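Local coordinates for protein calmodulin, putative (Toxoplasma gondii, PDB 6TJ6) that probably binds calcium ions through EF-hand helix-loop-helix motifs, as a calmodulin-like protein, at residues A[8-12]-A[51-56]; A[34-38]-A[63-69]. All coordinates share one frame; numbering follows the deposited sequence.

From the N terminus, helix 7-15 leads into the first EF-hand loop, strand 22-24 and helix 26-34. Interaction 1 closes the loop from residues 8-12 to 51-56, packing helix 7-15 on the end of strand 50-52 and the start of helix 53-64. Interaction 2 runs from the loop 34-38, after helix 26-34, to residues 63-69, where helix 53-64 ends and helix 69-78 begins. The segments alternate, so the two contacts cross and neither nests in the other. Both use helix 53-64, at its two ends. They also touch: Ala-11 packs on Ser-34 and Cys-35. Interaction 2 thus also reaches the connection into the second half of the chain.

Interaction 1 (A[8-12]-A[51-56])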
loop_
_atom_site.group_PDB
_atom_site.type_symbol
_atom_site.label_atom_id
_atom_site.label_comp_id
_atom_site.label_asym_id
_atom_site.label_seq_id
_atom_site.Cartn_x
_atom_site.Cartn_y
_atom_site.Cartn_z
ATOM N N VAL A 8 8.153 -6.531 -6.630
ATOM C CA VAL A 8 8.591 -5.329 -7.339
ATOM C C VAL A 8 7.478 -4.286 -7.370
ATOM O O VAL A 8 7.705 -3.095 -7.105
ATOM C CB VAL A 8 9.069 -5.692 -8.758
ATOM C CG1 VAL A 8 9.255 -4.443 -9.601
ATOM C CG2 VAL A 8 10.363 -6.496 -8.695
ATOM N N ARG A 9 6.259 -4.716 -7.707
ATOM C CA ARG A 9 5.125 -3.798 -7.739
ATOM C C ARG A 9 4.863 -3.198 -6.364
ATOM O O ARG A 9 4.609 -1.989 -6.234
ATOM C CB ARG A 9 3.885 -4.532 -8.261
ATOM C CG ARG A 9 2.630 -3.681 -8.349
ATOM C CD ARG A 9 1.523 -4.392 -9.123
ATOM N NE ARG A 9 1.338 -3.833 -10.461
ATOM C CZ ARG A 9 1.558 -4.496 -11.591
ATOM N NH1 ARG A 9 1.362 -3.901 -12.760
ATOM N NH2 ARG A 9 1.963 -5.759 -11.555
ATOM N N GLU A 10 4.939 -4.026 -5.320
ATOM C CA GLU A 10 4.764 -3.522 -3.964
ATOM C C GLU A 10 5.864 -2.537 -3.592
ATOM O O GLU A 10 5.601 -1.541 -2.914
ATOM C CB GLU A 10 4.732 -4.679 -2.970
ATOM C CG GLU A 10 4.319 -4.260 -1.575
ATOM C CD GLU A 10 4.528 -5.355 -0.557
ATOM O OE1 GLU A 10 5.696 -5.733 -0.321
ATOM O OE2 GLU A 10 3.524 -5.843 0.000
ATOM N N ALA A 11 7.102 -2.797 -4.018
ATOM C CA ALA A 11 8.186 -1.865 -3.724
ATOM C C ALA A 11 7.939 -0.515 -4.381
ATOM O O ALA A 11 8.164 0.539 -3.764
ATOM C CB ALA A 11 9.521 -2.452 -4.182
ATOM N N PHE A 12 7.471 -0.528 -5.632
ATOM C CA PHE A 12 7.105 0.727 -6.283
ATOM C C PHE A 12 6.040 1.463 -5.477
ATOM O O PHE A 12 6.176 2.659 -5.192
ATOM C CB PHE A 12 6.619 0.477 -7.712
ATOM C CG PHE A 12 6.480 1.737 -8.525
ATOM C CD1 PHE A 12 7.572 2.261 -9.198
ATOM C CD2 PHE A 12 5.266 2.406 -8.602
ATOM C CE1 PHE A 12 7.457 3.426 -9.938
ATOM C CE2 PHE A 12 5.141 3.573 -9.342
ATOM C CZ PHE A 12 6.240 4.084 -10.011
ATOM N N MET A 51 11.176 7.517 -12.484
ATOM C CA MET A 51 10.594 6.354 -13.141
ATOM C C MET A 51 9.120 6.246 -12.786
ATOM O O MET A 51 8.756 6.301 -11.607
ATOM C CB MET A 51 11.306 5.060 -12.730
ATOM C CG MET A 51 12.672 4.828 -13.347
ATOM S SD MET A 51 13.201 3.132 -13.029
ATOM C CE MET A 51 14.926 3.201 -13.493
ATOM N N ALA A 52 8.280 6.088 -13.804
ATOM C CA ALA A 52 6.930 5.592 -13.596
ATOM C C ALA A 52 6.967 4.066 -13.526
ATOM O O ALA A 52 8.014 3.438 -13.706
ATOM C CB ALA A 52 6.003 6.088 -14.706
ATOM N N TRP A 53 5.814 3.451 -13.258
ATOM C CA TRP A 53 5.771 1.997 -13.089
ATOM C C TRP A 53 6.310 1.213 -14.281
ATOM O O TRP A 53 7.065 0.253 -14.060
ATOM C CB TRP A 53 4.344 1.532 -12.768
ATOM C CG TRP A 53 4.187 0.045 -12.948
ATOM C CD1 TRP A 53 3.422 -0.599 -13.882
ATOM C CD2 TRP A 53 4.846 -0.982 -12.196
ATOM N NE1 TRP A 53 3.551 -1.961 -13.740
ATOM C CE2 TRP A 53 4.420 -2.222 -12.714
ATOM C CE3 TRP A 53 5.749 -0.972 -11.126
ATOM C CZ2 TRP A 53 4.864 -3.440 -12.198
ATOM C CZ3 TRP A 53 6.193 -2.181 -10.618
ATOM C CH2 TRP A 53 5.750 -3.399 -11.154
ATOM N N PRO A 54 5.954 1.519 -15.536
ATOM C CA PRO A 54 6.549 0.751 -16.646
ATOM C C PRO A 54 8.067 0.782 -16.641
ATOM O O PRO A 54 8.710 -0.268 -16.801
ATOM C CB PRO A 54 5.963 1.434 -17.890
ATOM C CG PRO A 54 4.667 2.004 -17.421
ATOM C CD PRO A 54 4.941 2.476 -16.023
ATOM N N ASP A 55 8.655 1.964 -16.426
ATOM C CA ASP A 55 10.109 2.087 -16.364
ATOM C C ASP A 55 10.692 1.213 -15.261
ATOM O O ASP A 55 11.668 0.486 -15.482
ATOM C CB ASP A 55 10.504 3.549 -16.141
ATOM C CG ASP A 55 9.784 4.498 -17.071
ATOM O OD1 ASP A 55 9.699 4.199 -18.279
ATOM O OD2 ASP A 55 9.295 5.543 -16.588
ATOM N N PHE A 56 10.109 1.280 -14.059
ATOM C CA PHE A 56 10.659 0.547 -12.922
ATOM C C PHE A 56 10.524 -0.957 -13.114
ATOM O O PHE A 56 11.461 -1.712 -12.823
ATOM C CB PHE A 56 9.966 0.991 -11.632
ATOM C CG PHE A 56 10.516 0.347 -10.388
ATOM C CD1 PHE A 56 11.761 0.714 -9.893
ATOM C CD2 PHE A 56 9.775 -0.605 -9.698
ATOM C CE1 PHE A 56 12.272 0.136 -8.743
ATOM C CE2 PHE A 56 10.277 -1.188 -8.546
ATOM C CZ PHE A 56 11.531 -0.816 -8.066
#
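Phe-12 and Trp-53 form the centre of this contact. The Phe-12 ring is wedged against the first turn of helix 53-64. Trp-53 CA lies over one face of that ring, 4.0 Å from its centroid, in a CH-pi contact. The indole turns its edge toward the same ring in an offset edge-to-face pair, with the planes at 71°. At the far end of the ring, Phe-12 CZ comes within 3.3 Å of Trp-53 N. Met-51 O lies at the ring edge, in the ring plane. Phe-12 CG is anti to its backbone N (chi1 -169°), which carries the ring away from helix 7-15 into this site.

Phe-56 closes the packed side. Its CB is 3.6 Å from Phe-12 CD1, and the two rings meet obliquely. Val-8 CG1 packs on Phe-56 CE2 at 3.6 Å. Val-8 O sits in the plane of the Phe-56 ring, at its edge. Ala-31 and Ile-32 of helix 26-34 also touch Phe-56.

The solvent side is built differently. Arg-9 is exposed and crosses the indole at about a right angle. Trp-53 CZ2 lies over the centre of its guanidinium, 3.5 Å from Arg-9 CZ, but the two planes are 43° apart. Arg-9 NH1 and Trp-53 NE1 are 3.1 Å apart without a hydrogen bond, since both are donors. No hydrogen bond crosses the contact.

Met-51 bonds through its backbone to Ile-23, pairing strands 22-24 and 50-52. Phe-12 also lies near Asp-16, a calcium-binding residue of the first loop, though no calcium is bound to this chain here. This aromatic cluster, with helices packed beside a two-stranded antiparallel sheet, is characteristic of the hydrophobic core of a paired EF-hand lobe.

Interaction 2 (A[34-38]-A[63-69]); sequences SCGVS and KLASYNP
Tyr-67 lies across Val-37, and their side chains meet at a slant. Val-37 CG1 is over one face of the phenol ring, displaced toward its rim, while Val-37 CG2 is 4.0 Å from Tyr-67 CD1. Gly-36 O approaches the ring edge near its plane, 3.7 Å from Tyr-67 CE1. Tyr-67 CG is anti to the backbone N (chi1 -175°), which extends the ring toward the loop 34-38. Its OH then accepts a hydrogen bond from Ser-38 N at 3.2 Å. The N-H...O angle is 165°, so the bond is nearly straight.

The two branches of Val-37 have different neighbours in helix 53-64. CG1 packs on the aliphatic part of Lys-63, 3.7 Å from Lys-63 CE. CG2 faces Leu-64 CD2 at 4.0 Å. The Lys-63 chain bends at chi2 and is extended beyond, so its methylenes run past the valine and its amine reaches out to Glu-43 in a salt bridge. A water also joins the two segments. It accepts a hydrogen bond from Lys-63 NZ and donates one to Ser-38 O.

Pro-69 lies beside the loop at Gly-36. Its CB is 3.7 Å from Gly-36 O, and its CG is 3.9 Å from Cys-35 O. Gly-36 has a positive phi (85°), and its backbone lies close against Pro-69.

The contact lies away from the calcium-binding residues of the first loop. It joins the loop between helices 26-34 and 41-46 to the connection between helices 53-64 and 69-78. The arrangement is consistent with the junction between the N- and C-terminal lobes of a calmodulin-like protein, where the loop joining two helix-loop-helix units packs on the interlobe connection.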
loop_
_atom_site.group_PDB
_atom_site.type_symbol
_atom_site.label_atom_id
_atom_site.label_comp_id
_atom_site.label_asym_id
_atom_site.label_seq_id
_atom_site.Cartn_x
_atom_site.Cartn_y
_atom_site.Cartn_z
ATOM N N SER A 34 15.439 -2.230 -1.855
ATOM C CA SER A 34 14.452 -2.911 -1.029
ATOM C C SER A 34 14.108 -4.291 -1.571
ATOM O O SER A 34 13.623 -5.137 -0.811
ATOM C CB SER A 34 13.182 -2.067 -0.903
ATOM O OG SER A 34 12.393 -2.136 -2.078
ATOM N N CYS A 35 14.362 -4.545 -2.854
ATOM C CA CYS A 35 14.128 -5.861 -3.429
ATOM C C CYS A 35 15.365 -6.749 -3.375
ATOM O O CYS A 35 15.375 -7.817 -3.997
ATOM C CB CYS A 35 13.636 -5.722 -4.870
ATOM S SG CYS A 35 12.090 -4.790 -5.022
ATOM N N GLY A 36 16.401 -6.331 -2.650
ATOM C CA GLY A 36 17.613 -7.109 -2.515
ATOM C C GLY A 36 18.633 -6.922 -3.615
ATOM O O GLY A 36 19.541 -7.752 -3.738
ATOM N N VAL A 37 18.520 -5.868 -4.417
ATOM C CA VAL A 37 19.450 -5.609 -5.510
ATOM C C VAL A 37 20.390 -4.482 -5.107
ATOM O O VAL A 37 19.943 -3.403 -4.696
ATOM C CB VAL A 37 18.701 -5.264 -6.809
ATOM C CG1 VAL A 37 19.690 -4.873 -7.897
ATOM C CG2 VAL A 37 17.852 -6.445 -7.258
ATOM N N SER A 38 21.693 -4.733 -5.217
ATOM C CA SER A 38 22.705 -3.705 -5.021
ATOM C C SER A 38 23.217 -3.248 -6.380
ATOM O O SER A 38 24.137 -3.863 -6.931
ATOM C CB SER A 38 23.865 -4.226 -4.171
ATOM O OG SER A 38 23.413 -4.708 -2.921
ATOM N N LYS A 63 17.159 -6.397 -14.751
ATOM C CA LYS A 63 18.207 -6.602 -13.754
ATOM C C LYS A 63 18.142 -8.007 -13.164
ATOM O O LYS A 63 19.152 -8.719 -13.118
ATOM C CB LYS A 63 18.096 -5.548 -12.650
ATOM C CG LYS A 63 19.133 -5.679 -11.549
ATOM C CD LYS A 63 20.543 -5.594 -12.107
ATOM C CE LYS A 63 21.561 -5.466 -10.993
ATOM N NZ LYS A 63 22.959 -5.426 -11.496
ATOM N N LEU A 64 16.960 -8.419 -12.699
ATOM C CA LEU A 64 16.798 -9.733 -12.086
ATOM C C LEU A 64 17.092 -10.870 -13.054
ATOM O O LEU A 64 17.396 -11.984 -12.612
ATOM C CB LEU A 64 15.379 -9.869 -11.534
ATOM C CG LEU A 64 15.070 -8.973 -10.334
ATOM C CD1 LEU A 64 13.600 -9.049 -9.947
ATOM C CD2 LEU A 64 15.954 -9.358 -9.162
ATOM N N ALA A 65 17.007 -10.615 -14.360
ATOM C CA ALA A 65 17.334 -11.640 -15.343
ATOM C C ALA A 65 18.805 -12.023 -15.310
ATOM O O ALA A 65 19.170 -13.085 -15.824
ATOM C CB ALA A 65 16.948 -11.162 -16.742
ATOM N N SER A 66 19.660 -11.187 -14.722
ATOM C CA SER A 66 21.084 -11.474 -14.617
ATOM C C SER A 66 21.606 -11.388 -13.190
ATOM O O SER A 66 22.817 -11.527 -12.980
ATOM C CB SER A 66 21.885 -10.516 -15.509
ATOM O OG SER A 66 21.808 -9.188 -15.019
ATOM N N TYR A 67 20.733 -11.176 -12.207
ATOM C CA TYR A 67 21.135 -10.911 -10.829
ATOM C C TYR A 67 20.159 -11.621 -9.905
ATOM O O TYR A 67 18.971 -11.284 -9.888
ATOM C CB TYR A 67 21.146 -9.401 -10.559
ATOM C CG TYR A 67 21.653 -8.956 -9.198
ATOM C CD1 TYR A 67 20.838 -9.015 -8.073
ATOM C CD2 TYR A 67 22.929 -8.430 -9.054
ATOM C CE1 TYR A 67 21.295 -8.592 -6.839
ATOM C CE2 TYR A 67 23.392 -8.003 -7.827
ATOM C CZ TYR A 67 22.572 -8.085 -6.723
ATOM O OH TYR A 67 23.031 -7.661 -5.500
ATOM N N ASN A 68 20.650 -12.603 -9.147
ATOM C CA ASN A 68 19.804 -13.329 -8.213
ATOM C C ASN A 68 19.972 -12.740 -6.821
ATOM O O ASN A 68 21.046 -12.897 -6.219
ATOM C CB ASN A 68 20.149 -14.818 -8.210
ATOM C CG ASN A 68 19.190 -15.640 -7.363
ATOM O OD1 ASN A 68 18.230 -15.116 -6.797
ATOM N ND2 ASN A 68 19.443 -16.941 -7.284
ATOM N N PRO A 69 18.955 -12.066 -6.272
ATOM C CA PRO A 69 19.115 -11.441 -4.946
ATOM C C PRO A 69 19.532 -12.400 -3.843
ATOM O O PRO A 69 20.411 -12.063 -3.041
ATOM C CB PRO A 69 17.723 -10.848 -4.685
ATOM C CG PRO A 69 17.172 -10.585 -6.038
ATOM C CD PRO A 69 17.673 -11.711 -6.901
HETATM O O HOH W 1 24.757 -4.762 -9.466
#